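Local coordinates for macrophage migration inhibitory factor-like protein (Entamoeba histolytica, PDB 6CUQ) that belongs to the macrophage migration inhibitory factor family, small alpha/beta proteins that assemble as trimers, at residues B[67-72]-B[105-110]; B[33-38]-B[81-86]; B[16-21]-B[95-100]. All blocks are in the same frame, centred on the assembly; numbering follows the deposited sequence.

Interaction 1 of 3, residues B[67-72]-B[105-110]; sequences FIDIKS and NFTEMT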
ATOM      1  N   PHE B  67      -6.262  -3.681  -6.746  1.00 69.85           N
ATOM      2  CA  PHE B  67      -6.438  -2.406  -6.071  1.00 66.32           C
ATOM      3  C   PHE B  67      -5.297  -1.510  -6.537  1.00 67.34           C
ATOM      4  O   PHE B  67      -4.130  -1.904  -6.454  1.00 62.91           O
ATOM      5  CB  PHE B  67      -6.430  -2.583  -4.549  1.00 48.95           C
ATOM      6  CG  PHE B  67      -6.708  -1.322  -3.788  1.00 58.61           C
ATOM      7  CD1 PHE B  67      -5.677  -0.582  -3.234  1.00 74.45           C
ATOM      8  CD2 PHE B  67      -8.010  -0.884  -3.618  1.00 64.47           C
ATOM      9  CE1 PHE B  67      -5.940   0.584  -2.536  1.00 76.31           C
ATOM     10  CE2 PHE B  67      -8.287   0.271  -2.913  1.00 65.55           C
ATOM     11  CZ  PHE B  67      -7.252   1.005  -2.371  1.00 84.02           C
ATOM     12  N   ILE B  68      -5.628  -0.318  -7.029  1.00 64.51           N
ATOM     13  CA  ILE B  68      -4.654   0.569  -7.669  1.00 62.23           C
ATOM     14  C   ILE B  68      -4.622   1.865  -6.868  1.00 64.48           C
ATOM     15  O   ILE B  68      -5.612   2.603  -6.822  1.00 65.49           O
ATOM     16  CB  ILE B  68      -4.992   0.833  -9.142  1.00 54.78           C
ATOM     17  CG1 ILE B  68      -5.153  -0.497  -9.887  1.00 57.40           C
ATOM     18  CG2 ILE B  68      -3.888   1.655  -9.791  1.00 67.32           C
ATOM     19  CD1 ILE B  68      -5.613  -0.360 -11.329  1.00 55.38           C
ATOM     20  N   ASP B  69      -3.489   2.134  -6.227  1.00 62.41           N
ATOM     21  CA  ASP B  69      -3.328   3.276  -5.331  1.00 68.19           C
ATOM     22  C   ASP B  69      -2.555   4.354  -6.089  1.00 66.49           C
ATOM     23  O   ASP B  69      -1.336   4.255  -6.249  1.00 65.19           O
ATOM     24  CB  ASP B  69      -2.588   2.836  -4.071  1.00 67.67           C
ATOM     25  CG  ASP B  69      -2.880   3.706  -2.880  1.00 80.91           C
ATOM     26  OD1 ASP B  69      -3.565   4.748  -3.022  1.00 97.04           O
ATOM     27  OD2 ASP B  69      -2.379   3.359  -1.793  1.00 84.64           O
ATOM     28  N   ILE B  70      -3.261   5.389  -6.549  1.00 69.26           N
ATOM     29  CA  ILE B  70      -2.659   6.485  -7.308  1.00 65.15           C
ATOM     30  C   ILE B  70      -2.406   7.655  -6.369  1.00 70.20           C
ATOM     31  O   ILE B  70      -3.322   8.126  -5.681  1.00 74.59           O
ATOM     32  CB  ILE B  70      -3.560   6.936  -8.470  1.00 72.06           C
ATOM     33  CG1 ILE B  70      -3.989   5.752  -9.340  1.00 68.30           C
ATOM     34  CG2 ILE B  70      -2.869   8.055  -9.277  1.00 74.23           C
ATOM     35  CD1 ILE B  70      -2.905   5.215 -10.189  1.00 71.41           C
ATOM     36  N   LYS B  71      -1.177   8.154  -6.375  1.00 73.08           N
ATOM     37  CA  LYS B  71      -0.775   9.238  -5.492  1.00 79.59           C
ATOM     38  C   LYS B  71       0.100  10.221  -6.257  1.00 73.93           C
ATOM     39  O   LYS B  71       0.853   9.823  -7.151  1.00 71.94           O
ATOM     40  CB  LYS B  71      -0.049   8.696  -4.248  1.00 78.16           C
ATOM     41  CG  LYS B  71      -0.973   7.945  -3.276  1.00 73.89           C
ATOM     42  CD  LYS B  71      -0.202   7.480  -2.065  1.00 75.94           C
ATOM     43  CE  LYS B  71      -0.993   7.687  -0.795  1.00 89.36           C
ATOM     44  NZ  LYS B  71      -0.137   7.536   0.412  1.00 97.54           N
ATOM     45  N   SER B  72      -0.045  11.509  -5.940  1.00 70.64           N
ATOM     46  CA  SER B  72       0.743  12.540  -6.603  1.00 76.21           C
ATOM     47  C   SER B  72       0.694  13.821  -5.787  1.00 81.04           C
ATOM     48  O   SER B  72      -0.079  13.947  -4.836  1.00 88.04           O
ATOM     49  CB  SER B  72       0.232  12.815  -8.015  1.00 79.69           C
ATOM     50  OG  SER B  72      -1.055  13.383  -7.954  1.00 79.74           O
ATOM     51  N   ASN B 105      -7.881   4.193  -5.852  1.00 70.68           N
ATOM     52  CA  ASN B 105      -7.851   5.288  -4.893  1.00 71.66           C
ATOM     53  C   ASN B 105      -6.957   6.398  -5.426  1.00 72.54           C
ATOM     54  O   ASN B 105      -5.903   6.135  -6.017  1.00 74.72           O
ATOM     55  CB  ASN B 105      -7.346   4.812  -3.527  1.00 75.89           C
ATOM     56  CG  ASN B 105      -8.477   4.386  -2.604  1.00 86.97           C
ATOM     57  OD1 ASN B 105      -8.281   4.212  -1.399  1.00 88.39           O
ATOM     58  ND2 ASN B 105      -9.674   4.224  -3.169  1.00 82.38           N
ATOM     59  N   PHE B 106      -7.376   7.638  -5.204  1.00 76.69           N
ATOM     60  CA  PHE B 106      -6.646   8.812  -5.651  1.00 82.15           C
ATOM     61  C   PHE B 106      -6.375   9.709  -4.457  1.00 84.98           C
ATOM     62  O   PHE B 106      -7.290  10.035  -3.695  1.00 89.19           O
ATOM     63  CB  PHE B 106      -7.422   9.564  -6.731  1.00 85.73           C
ATOM     64  CG  PHE B 106      -7.798   8.702  -7.888  1.00 87.91           C
ATOM     65  CD1 PHE B 106      -6.910   8.504  -8.932  1.00 82.53           C
ATOM     66  CD2 PHE B 106      -9.018   8.050  -7.914  1.00 89.18           C
ATOM     67  CE1 PHE B 106      -7.246   7.695  -9.999  1.00 78.96           C
ATOM     68  CE2 PHE B 106      -9.359   7.236  -8.972  1.00 85.85           C
ATOM     69  CZ  PHE B 106      -8.468   7.057 -10.019  1.00 84.93           C
ATOM     70  N   THR B 107      -5.118  10.116  -4.309  1.00 82.89           N
ATOM     71  CA  THR B 107      -4.681  10.840  -3.125  1.00 83.56           C
ATOM     72  C   THR B 107      -3.681  11.903  -3.551  1.00 86.74           C
ATOM     73  O   THR B 107      -2.635  11.587  -4.128  1.00 88.21           O
ATOM     74  CB  THR B 107      -4.063   9.878  -2.104  1.00 84.79           C
ATOM     75  OG1 THR B 107      -4.976   8.798  -1.850  1.00 93.61           O
ATOM     76  CG2 THR B 107      -3.787  10.598  -0.801  1.00 79.38           C
ATOM     77  N   GLU B 108      -4.007  13.159  -3.281  1.00 83.33           N
ATOM     78  CA  GLU B 108      -3.093  14.265  -3.529  1.00 82.88           C
ATOM     79  C   GLU B 108      -2.313  14.579  -2.258  1.00 86.00           C
ATOM     80  O   GLU B 108      -2.908  14.794  -1.194  1.00 91.77           O
ATOM     81  CB  GLU B 108      -3.857  15.501  -4.007  1.00 86.08           C
ATOM     82  CG  GLU B 108      -4.529  15.345  -5.370  1.00 88.22           C
ATOM     83  CD  GLU B 108      -5.108  16.654  -5.898  1.00100.57           C
ATOM     84  OE1 GLU B 108      -5.209  17.623  -5.116  1.00107.57           O
ATOM     85  OE2 GLU B 108      -5.463  16.715  -7.097  1.00105.80           O
ATOM     86  N   MET B 109      -0.991  14.647  -2.377  1.00 83.96           N
ATOM     87  CA  MET B 109      -0.102  14.859  -1.245  1.00 84.20           C
ATOM     88  C   MET B 109       0.539  16.237  -1.327  1.00 88.46           C
ATOM     89  O   MET B 109       0.843  16.726  -2.419  1.00 96.32           O
ATOM     90  CB  MET B 109       1.001  13.798  -1.204  1.00 83.36           C
ATOM     91  CG  MET B 109       0.529  12.359  -1.352  1.00 87.80           C
ATOM     92  SD  MET B 109      -0.119  11.696   0.192  1.00 86.45           S
ATOM     93  CE  MET B 109       1.236  12.039   1.317  1.00 78.25           C
ATOM     94  N   THR B 110       0.705  16.875  -0.173  1.00 87.40           N
ATOM     95  CA  THR B 110       1.472  18.107  -0.117  1.00 93.54           C
ATOM     96  C   THR B 110       2.952  17.780  -0.283  1.00 93.61           C
ATOM     97  O   THR B 110       3.404  16.677   0.042  1.00 95.20           O
ATOM     98  CB  THR B 110       1.232  18.849   1.201  1.00 94.08           C
ATOM     99  OG1 THR B 110       1.656  18.030   2.296  1.00 96.72           O
ATOM    100  CG2 THR B 110      -0.238  19.167   1.371  1.00 93.48           C
TER

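Interaction 2 of 3, residues B[33-38]-B[81-86]; sequences MKILSE and EGLSDR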
ATOM      1  N   MET B  33       3.092   3.701 -16.199  1.00 65.16           N
ATOM      2  CA  MET B  33       3.846   4.948 -16.206  1.00 54.01           C
ATOM      3  C   MET B  33       3.497   5.798 -17.424  1.00 53.02           C
ATOM      4  O   MET B  33       3.344   7.020 -17.303  1.00 58.75           O
ATOM      5  CB  MET B  33       5.339   4.646 -16.143  1.00 58.60           C
ATOM      6  CG  MET B  33       5.801   4.179 -14.771  1.00 58.72           C
ATOM      7  SD  MET B  33       7.549   3.769 -14.716  1.00 62.57           S
ATOM      8  CE  MET B  33       7.630   2.289 -15.716  1.00 70.27           C
ATOM      9  N   LYS B  34       3.309   5.172 -18.594  1.00 54.69           N
ATOM     10  CA  LYS B  34       2.845   5.935 -19.754  1.00 64.36           C
ATOM     11  C   LYS B  34       1.483   6.568 -19.488  1.00 75.28           C
ATOM     12  O   LYS B  34       1.263   7.743 -19.811  1.00 88.85           O
ATOM     13  CB  LYS B  34       2.783   5.051 -21.005  1.00 70.36           C
ATOM     14  CG  LYS B  34       4.108   4.879 -21.741  1.00 78.55           C
ATOM     15  CD  LYS B  34       4.023   3.784 -22.779  1.00 83.96           C
ATOM     16  CE  LYS B  34       3.254   4.230 -23.993  1.00 87.28           C
ATOM     17  NZ  LYS B  34       2.888   3.048 -24.814  1.00 92.28           N
ATOM     18  N   ILE B  35       0.556   5.796 -18.905  1.00 77.43           N
ATOM     19  CA  ILE B  35      -0.787   6.303 -18.602  1.00 76.15           C
ATOM     20  C   ILE B  35      -0.709   7.501 -17.671  1.00 76.05           C
ATOM     21  O   ILE B  35      -1.324   8.544 -17.919  1.00 79.75           O
ATOM     22  CB  ILE B  35      -1.648   5.195 -17.970  1.00 69.69           C
ATOM     23  CG1 ILE B  35      -2.053   4.130 -18.985  1.00 69.65           C
ATOM     24  CG2 ILE B  35      -2.874   5.801 -17.303  1.00 70.68           C
ATOM     25  CD1 ILE B  35      -2.787   2.952 -18.336  1.00 56.83           C
ATOM     26  N   LEU B  36       0.062   7.366 -16.589  1.00 75.46           N
ATOM     27  CA  LEU B  36       0.227   8.456 -15.633  1.00 72.47           C
ATOM     28  C   LEU B  36       0.743   9.706 -16.329  1.00 81.24           C
ATOM     29  O   LEU B  36       0.195  10.800 -16.158  1.00 93.25           O
ATOM     30  CB  LEU B  36       1.198   8.014 -14.539  1.00 69.86           C
ATOM     31  CG  LEU B  36       0.654   6.967 -13.567  1.00 60.02           C
ATOM     32  CD1 LEU B  36       1.730   6.505 -12.625  1.00 53.65           C
ATOM     33  CD2 LEU B  36      -0.509   7.554 -12.766  1.00 54.56           C
ATOM     34  N   SER B  37       1.788   9.551 -17.150  1.00 70.01           N
ATOM     35  CA  SER B  37       2.398  10.700 -17.803  1.00 60.90           C
ATOM     36  C   SER B  37       1.445  11.341 -18.804  1.00 74.07           C
ATOM     37  O   SER B  37       1.352  12.573 -18.881  1.00 79.05           O
ATOM     38  CB  SER B  37       3.709  10.270 -18.477  1.00 72.29           C
ATOM     39  OG  SER B  37       3.845  10.818 -19.785  1.00 89.64           O
ATOM     40  N   GLU B  38       0.722  10.526 -19.573  1.00 75.52           N
ATOM     41  CA  GLU B  38      -0.151  11.084 -20.604  1.00 80.79           C
ATOM     42  C   GLU B  38      -1.364  11.773 -19.990  1.00 80.91           C
ATOM     43  O   GLU B  38      -1.813  12.814 -20.488  1.00 80.61           O
ATOM     44  CB  GLU B  38      -0.563   9.987 -21.586  1.00 88.63           C
ATOM     45  CG  GLU B  38       0.603   9.446 -22.407  1.00 98.43           C
ATOM     46  CD  GLU B  38       0.305   8.126 -23.097  1.00102.35           C
ATOM     47  OE1 GLU B  38      -0.859   7.680 -23.072  1.00 97.49           O
ATOM     48  OE2 GLU B  38       1.251   7.528 -23.657  1.00104.16           O
ATOM     49  N   GLU B  81     -11.539  10.059 -13.565  1.00 97.77           N
ATOM     50  CA  GLU B  81     -12.321   9.201 -14.447  1.00 96.94           C
ATOM     51  C   GLU B  81     -11.461   8.632 -15.573  1.00 93.14           C
ATOM     52  O   GLU B  81     -11.470   7.419 -15.828  1.00 93.41           O
ATOM     53  CB  GLU B  81     -13.519   9.949 -15.006  1.00107.65           C
ATOM     54  CG  GLU B  81     -14.327   9.054 -15.903  1.00116.92           C
ATOM     55  CD  GLU B  81     -15.803   9.359 -15.859  1.00129.38           C
ATOM     56  OE1 GLU B  81     -16.165  10.460 -15.393  1.00134.97           O
ATOM     57  OE2 GLU B  81     -16.593   8.470 -16.246  1.00133.88           O
ATOM     58  N   GLY B  82     -10.713   9.495 -16.262  1.00 89.04           N
ATOM     59  CA  GLY B  82      -9.855   9.015 -17.331  1.00 85.50           C
ATOM     60  C   GLY B  82      -8.836   8.008 -16.840  1.00 85.42           C
ATOM     61  O   GLY B  82      -8.526   7.031 -17.527  1.00 87.25           O
ATOM     62  N   LEU B  83      -8.305   8.226 -15.640  1.00 85.26           N
ATOM     63  CA  LEU B  83      -7.361   7.265 -15.084  1.00 78.04           C
ATOM     64  C   LEU B  83      -8.034   5.933 -14.781  1.00 77.65           C
ATOM     65  O   LEU B  83      -7.455   4.871 -15.038  1.00 74.83           O
ATOM     66  CB  LEU B  83      -6.703   7.843 -13.840  1.00 78.53           C
ATOM     67  CG  LEU B  83      -5.603   8.867 -14.103  1.00 68.19           C
ATOM     68  CD1 LEU B  83      -5.271   9.556 -12.811  1.00 69.48           C
ATOM     69  CD2 LEU B  83      -4.370   8.153 -14.632  1.00 61.96           C
ATOM     70  N   SER B  84      -9.257   5.960 -14.239  1.00 81.90           N
ATOM     71  CA  SER B  84      -9.952   4.707 -13.961  1.00 86.91           C
ATOM     72  C   SER B  84     -10.191   3.919 -15.243  1.00 83.79           C
ATOM     73  O   SER B  84     -10.008   2.695 -15.273  1.00 78.83           O
ATOM     74  CB  SER B  84     -11.269   4.978 -13.237  1.00 98.03           C
ATOM     75  OG  SER B  84     -11.056   5.829 -12.128  1.00106.49           O
ATOM     76  N   ASP B  85     -10.584   4.609 -16.318  1.00 83.50           N
ATOM     77  CA  ASP B  85     -10.858   3.917 -17.573  1.00 88.16           C
ATOM     78  C   ASP B  85      -9.594   3.289 -18.165  1.00 89.23           C
ATOM     79  O   ASP B  85      -9.620   2.134 -18.609  1.00 85.93           O
ATOM     80  CB  ASP B  85     -11.505   4.889 -18.565  1.00 90.99           C
ATOM     81  CG  ASP B  85     -11.784   4.247 -19.908  1.00101.75           C
ATOM     82  OD1 ASP B  85     -11.256   4.727 -20.936  1.00106.51           O
ATOM     83  OD2 ASP B  85     -12.508   3.234 -19.931  1.00110.14           O
ATOM     84  N   ARG B  86      -8.468   4.010 -18.140  1.00 84.72           N
ATOM     85  CA  ARG B  86      -7.255   3.491 -18.772  1.00 77.37           C
ATOM     86  C   ARG B  86      -6.653   2.333 -17.979  1.00 76.41           C
ATOM     87  O   ARG B  86      -6.163   1.363 -18.569  1.00 74.33           O
ATOM     88  CB  ARG B  86      -6.250   4.623 -18.984  1.00 81.90           C
ATOM     89  CG  ARG B  86      -6.766   5.638 -19.987  1.00 83.72           C
ATOM     90  CD  ARG B  86      -5.673   6.357 -20.721  1.00 89.32           C
ATOM     91  NE  ARG B  86      -4.926   5.477 -21.610  1.00 97.47           N
ATOM     92  CZ  ARG B  86      -3.745   5.792 -22.130  1.00 95.02           C
ATOM     93  NH1 ARG B  86      -3.193   6.958 -21.836  1.00 84.27           N
ATOM     94  NH2 ARG B  86      -3.113   4.940 -22.927  1.00101.47           N
TER

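Interaction 3 of 3, residues B[16-21]-B[95-100]; sequences LSADIT and AGIEGG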
ATOM      1  N   LEU B  16      -2.360  -6.638  -7.484  1.00 54.26           N
ATOM      2  CA  LEU B  16      -3.291  -7.435  -8.266  1.00 57.35           C
ATOM      3  C   LEU B  16      -3.087  -8.916  -7.998  1.00 60.50           C
ATOM      4  O   LEU B  16      -2.004  -9.356  -7.601  1.00 59.53           O
ATOM      5  CB  LEU B  16      -3.163  -7.128  -9.760  1.00 56.10           C
ATOM      6  CG  LEU B  16      -2.058  -7.770 -10.589  1.00 58.08           C
ATOM      7  CD1 LEU B  16      -2.176  -7.289 -12.025  1.00 57.31           C
ATOM      8  CD2 LEU B  16      -0.688  -7.477 -10.036  1.00 66.21           C
ATOM      9  N   SER B  17      -4.155  -9.683  -8.200  1.00 58.11           N
ATOM     10  CA  SER B  17      -4.166 -11.095  -7.848  1.00 64.11           C
ATOM     11  C   SER B  17      -4.352 -12.013  -9.053  1.00 68.24           C
ATOM     12  O   SER B  17      -4.848 -13.128  -8.908  1.00 87.33           O
ATOM     13  CB  SER B  17      -5.258 -11.366  -6.813  1.00 57.06           C
ATOM     14  OG  SER B  17      -6.510 -11.445  -7.460  1.00 66.72           O
ATOM     15  N   ALA B  18      -3.955 -11.587 -10.239  1.00 64.26           N
ATOM     16  CA  ALA B  18      -4.031 -12.469 -11.394  1.00 60.64           C
ATOM     17  C   ALA B  18      -2.803 -13.366 -11.452  1.00 64.37           C
ATOM     18  O   ALA B  18      -1.732 -13.022 -10.953  1.00 75.64           O
ATOM     19  CB  ALA B  18      -4.157 -11.672 -12.690  1.00 56.32           C
ATOM     20  N   ASP B  19      -2.970 -14.525 -12.078  1.00 64.33           N
ATOM     21  CA  ASP B  19      -1.869 -15.452 -12.350  1.00 59.68           C
ATOM     22  C   ASP B  19      -1.221 -15.029 -13.671  1.00 52.95           C
ATOM     23  O   ASP B  19      -1.675 -15.399 -14.753  1.00 60.75           O
ATOM     24  CB  ASP B  19      -2.414 -16.884 -12.381  1.00 49.44           C
ATOM     25  CG  ASP B  19      -1.390 -17.910 -12.847  1.00 60.15           C
ATOM     26  OD1 ASP B  19      -0.183 -17.734 -12.585  1.00 69.76           O
ATOM     27  OD2 ASP B  19      -1.791 -18.892 -13.512  1.00 69.26           O
ATOM     28  N   ILE B  20      -0.161 -14.211 -13.595  1.00 63.85           N
ATOM     29  CA  ILE B  20       0.487 -13.658 -14.785  1.00 56.00           C
ATOM     30  C   ILE B  20       2.007 -13.806 -14.713  1.00 54.78           C
ATOM     31  O   ILE B  20       2.598 -13.922 -13.637  1.00 62.39           O
ATOM     32  CB  ILE B  20       0.113 -12.179 -14.987  1.00 60.67           C
ATOM     33  CG1 ILE B  20       0.251 -11.433 -13.668  1.00 55.77           C
ATOM     34  CG2 ILE B  20      -1.317 -12.036 -15.483  1.00 58.01           C
ATOM     35  CD1 ILE B  20       0.075  -9.953 -13.809  1.00 61.45           C
ATOM     36  N   THR B  21       2.650 -13.771 -15.883  1.00 53.56           N
ATOM     37  CA  THR B  21       4.107 -13.843 -15.931  1.00 53.28           C
ATOM     38  C   THR B  21       4.752 -12.550 -15.424  1.00 55.48           C
ATOM     39  O   THR B  21       4.161 -11.463 -15.441  1.00 54.26           O
ATOM     40  CB  THR B  21       4.626 -14.084 -17.355  1.00 57.24           C
ATOM     41  OG1 THR B  21       4.303 -12.958 -18.189  1.00 62.97           O
ATOM     42  CG2 THR B  21       4.104 -15.382 -17.959  1.00 56.39           C
ATOM     43  N   ALA B  95      -4.196  -8.872 -17.964  1.00 62.92           N
ATOM     44  CA  ALA B  95      -4.380  -9.855 -16.901  1.00 57.37           C
ATOM     45  C   ALA B  95      -5.784 -10.444 -16.834  1.00 63.85           C
ATOM     46  O   ALA B  95      -6.053 -11.256 -15.943  1.00 67.91           O
ATOM     47  CB  ALA B  95      -4.019  -9.245 -15.536  1.00 49.30           C
ATOM     48  N   GLY B  96      -6.690 -10.027 -17.715  1.00 68.87           N
ATOM     49  CA  GLY B  96      -8.033 -10.563 -17.746  1.00 65.64           C
ATOM     50  C   GLY B  96      -8.884 -10.224 -16.548  1.00 71.75           C
ATOM     51  O   GLY B  96      -9.861 -10.932 -16.272  1.00 62.18           O
ATOM     52  N   ILE B  97      -8.557  -9.147 -15.838  1.00 67.41           N
ATOM     53  CA  ILE B  97      -9.299  -8.737 -14.655  1.00 56.66           C
ATOM     54  C   ILE B  97     -10.479  -7.879 -15.093  1.00 71.16           C
ATOM     55  O   ILE B  97     -10.329  -6.960 -15.913  1.00 68.11           O
ATOM     56  CB  ILE B  97      -8.383  -7.992 -13.668  1.00 59.71           C
ATOM     57  CG1 ILE B  97      -7.154  -8.855 -13.334  1.00 58.31           C
ATOM     58  CG2 ILE B  97      -9.137  -7.618 -12.421  1.00 57.00           C
ATOM     59  CD1 ILE B  97      -6.172  -8.202 -12.378  1.00 51.09           C
ATOM     60  N   GLU B  98     -11.660  -8.206 -14.577  1.00 71.78           N
ATOM     61  CA  GLU B  98     -12.859  -7.475 -14.948  1.00 69.78           C
ATOM     62  C   GLU B  98     -12.874  -6.092 -14.310  1.00 71.74           C
ATOM     63  O   GLU B  98     -12.253  -5.852 -13.269  1.00 73.52           O
ATOM     64  CB  GLU B  98     -14.111  -8.260 -14.559  1.00 72.15           C
ATOM     65  CG  GLU B  98     -14.342  -9.494 -15.430  1.00 86.76           C
ATOM     66  CD  GLU B  98     -15.509 -10.351 -14.952  1.00100.73           C
ATOM     67  OE1 GLU B  98     -16.078 -10.050 -13.881  1.00106.64           O
ATOM     68  OE2 GLU B  98     -15.882 -11.308 -15.669  1.00104.18           O
ATOM     69  N   GLY B  99     -13.541  -5.157 -14.989  1.00 69.53           N
ATOM     70  CA  GLY B  99     -13.679  -3.819 -14.440  1.00 70.21           C
ATOM     71  C   GLY B  99     -14.388  -3.813 -13.099  1.00 77.27           C
ATOM     72  O   GLY B  99     -14.048  -3.031 -12.210  1.00 80.83           O
ATOM     73  N   GLY B 100     -15.374  -4.693 -12.929  1.00 79.21           N
ATOM     74  CA  GLY B 100     -16.068  -4.812 -11.662  1.00 67.97           C
ATOM     75  C   GLY B 100     -15.271  -5.448 -10.540  1.00 71.85           C
ATOM     76  O   GLY B 100     -15.807  -5.596  -9.438  1.00 87.26           O
TER

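Interaction 1 of 3, residues B[67-72]-B[105-110]
Asp69 to Ser72 and Asn105 to Glu108 pair as adjacent parallel beta strands, the two strands of a beta-alpha-beta unit whose helix 80-95 carries the chain from one to the other. The short axes approach to 4.8 Å and run 17° apart. Five backbone hydrogen bonds step along the seam, each strand giving and accepting in turn: Asn105 N donates to Ile68 O and Ile70 N to Asn105 O, and the series ends with Met109 N to Ser72 O at 2.7 Å, beyond the regular part of strand 102-108.

Side chains alternate between the two faces. Ile70 and Phe106 lie side by side and point the same way, with Ile70 CB 3.7 Å from Phe106 CD1; a branched aliphatic chain and an aromatic ring suit this buried, helix-covered face. The other face is more polar. Phe67 holds CG anti to its backbone N (chi1 -176°), which swings the ring across to Asn105, whose OD1 lies 3.5 Å from Phe67 CZ, at the ring edge and near its plane. Lys71 runs alongside Thr107, its CG 3.8 Å from Thr107 CB, the aliphatic stem resting on a small beta-branched residue. Its NZ goes on to donate to OD1 of Asn105 in the third subunit, while Asn105 OD1 receives a weak hydrogen bond from Lys71 of the second. The same pair thus recurs at both interfaces of this chain, which suits a polar amide and a long basic chain there.

Strand 11-16 flanks strand 66-72 on its far side, antiparallel to it. Strand 102-108 is outermost within the chain, but the sheet continues through Asn105 into an antiparallel strand of the second subunit. Helix 80-95 lies over the Ile70 and Phe106 face, reaching them with Tyr87 and Ser84.

Interaction 2 of 3, residues B[33-38]-B[81-86]
Ile35 and Arg86 reach past each other from facing helices, 22-40 and 80-95, the antiparallel pair that lies over the beta sheet in the MIF fold. The segment axes come no nearer than 10.6 Å and their directions differ by 159°, a spacing bridged here by long side chains.

Ile35 fills it from one helix. Its CD1 reaches Arg86 CB at 3.9 Å and also rests near the Arg86 backbone oxygen, while CG1 sits 3.9 Å from Arg86 CZ, above the centre of one guanidinium face. A beta-branched side chain serves well here, because its two arms separate: CG2 turns to Leu83 CD2, 3.9 Å away, as the longer arm follows the arginine. Leu83 and Ile35 likewise pass each other. Leu36 starts out pointing away from helix 80-95, yet its CD2 swings back to within 4.3 Å of Leu83 CD2. These leucines lie on the sheet side, where Leu36 also touches Thr49 and Leu83 touches Phe106; Tyr87 of helix 80-95 adds to the cover over Ile35 and Leu36.

Charge takes over on the outer side. Glu38 is exposed, and its chain is extended beyond CG and meets Arg86 at about a right angle. Arginine suits this border position because its CB and the flat face of its guanidinium can lie against isoleucine while the edge stays polar. A bend at chi3 (67°) turns the guanidinium back toward helix 22-40, where its plane and that of the carboxylate are nearly coplanar. One flat face thus rests on hydrocarbon and the edge is used for the salt bridge, whose N-H from Arg86 NH1 points almost straight, at 173°, to Glu38 OE1 2.7 Å away.

Interaction 3 of 3, residues B[16-21]-B[95-100]
Ala18 and Ala95 meet through their methyl groups, CB to CB 3.7 Å, where two connecting loops come together. The side-chain contacts across the two segments are between apolar groups, and no hydrogen bond links them. Ala95, the last residue of helix 80-95, is the hub: its CB also meets Ile20 CG2 at 3.9 Å and, more distantly, Leu16 CD1. A side chain this small lets the loop come close to the helix end. The second group gathers round Ile97 CD1, which lies 4.0 Å from Ala18 CB and 4.1 Å from Leu16 CD1, the leucine and isoleucine crossing at about a right angle. Leu16 holds CG between its backbone N and carbonyl carbon (chi1 81°), a less common setting that leaves CD1 beside Ile97; with Ile20 it also packs against Ile28 of helix 22-40.

Polar and backbone features belong to each loop separately. Gly96 leaves the helix with a positive phi of 67°, easily adopted without a side chain and consistent with the turn after which Ile97 points back toward 16-21. Thr21 is the N-cap of helix 22-40, its OG1 accepting from Ile24 N.

Hydrophobic residues thus join the strand-to-helix turn of one beta-alpha-beta unit to the helix-to-strand turn of the other, at one end of the two-layer alpha/beta fold of the MIF family.

Interactions 1 and 2 share the helix-sheet interface: their centres are 13 Å apart, and Phe106 CE1 packs 3.9 Å from Leu83 CB while Ile70 CD1 lies 4.2 Å from Leu36 CD2. The strand seam is thus part of the floor under these helices. Interaction 3 stands apart, its centre about 21 Å from that of interaction 1 and 18 Å from that of interaction 2; it touches neither, the nearest atoms being about 5 Å and about 8 Å away respectively. Interactions 1 and 3 lie on opposite sides of the chain's centre. Helix 80-95 connects all three, contributing directly to interactions 2 and 3 and joining the paired strands of interaction 1. Each also reaches the second subunit, most extensively interaction 1.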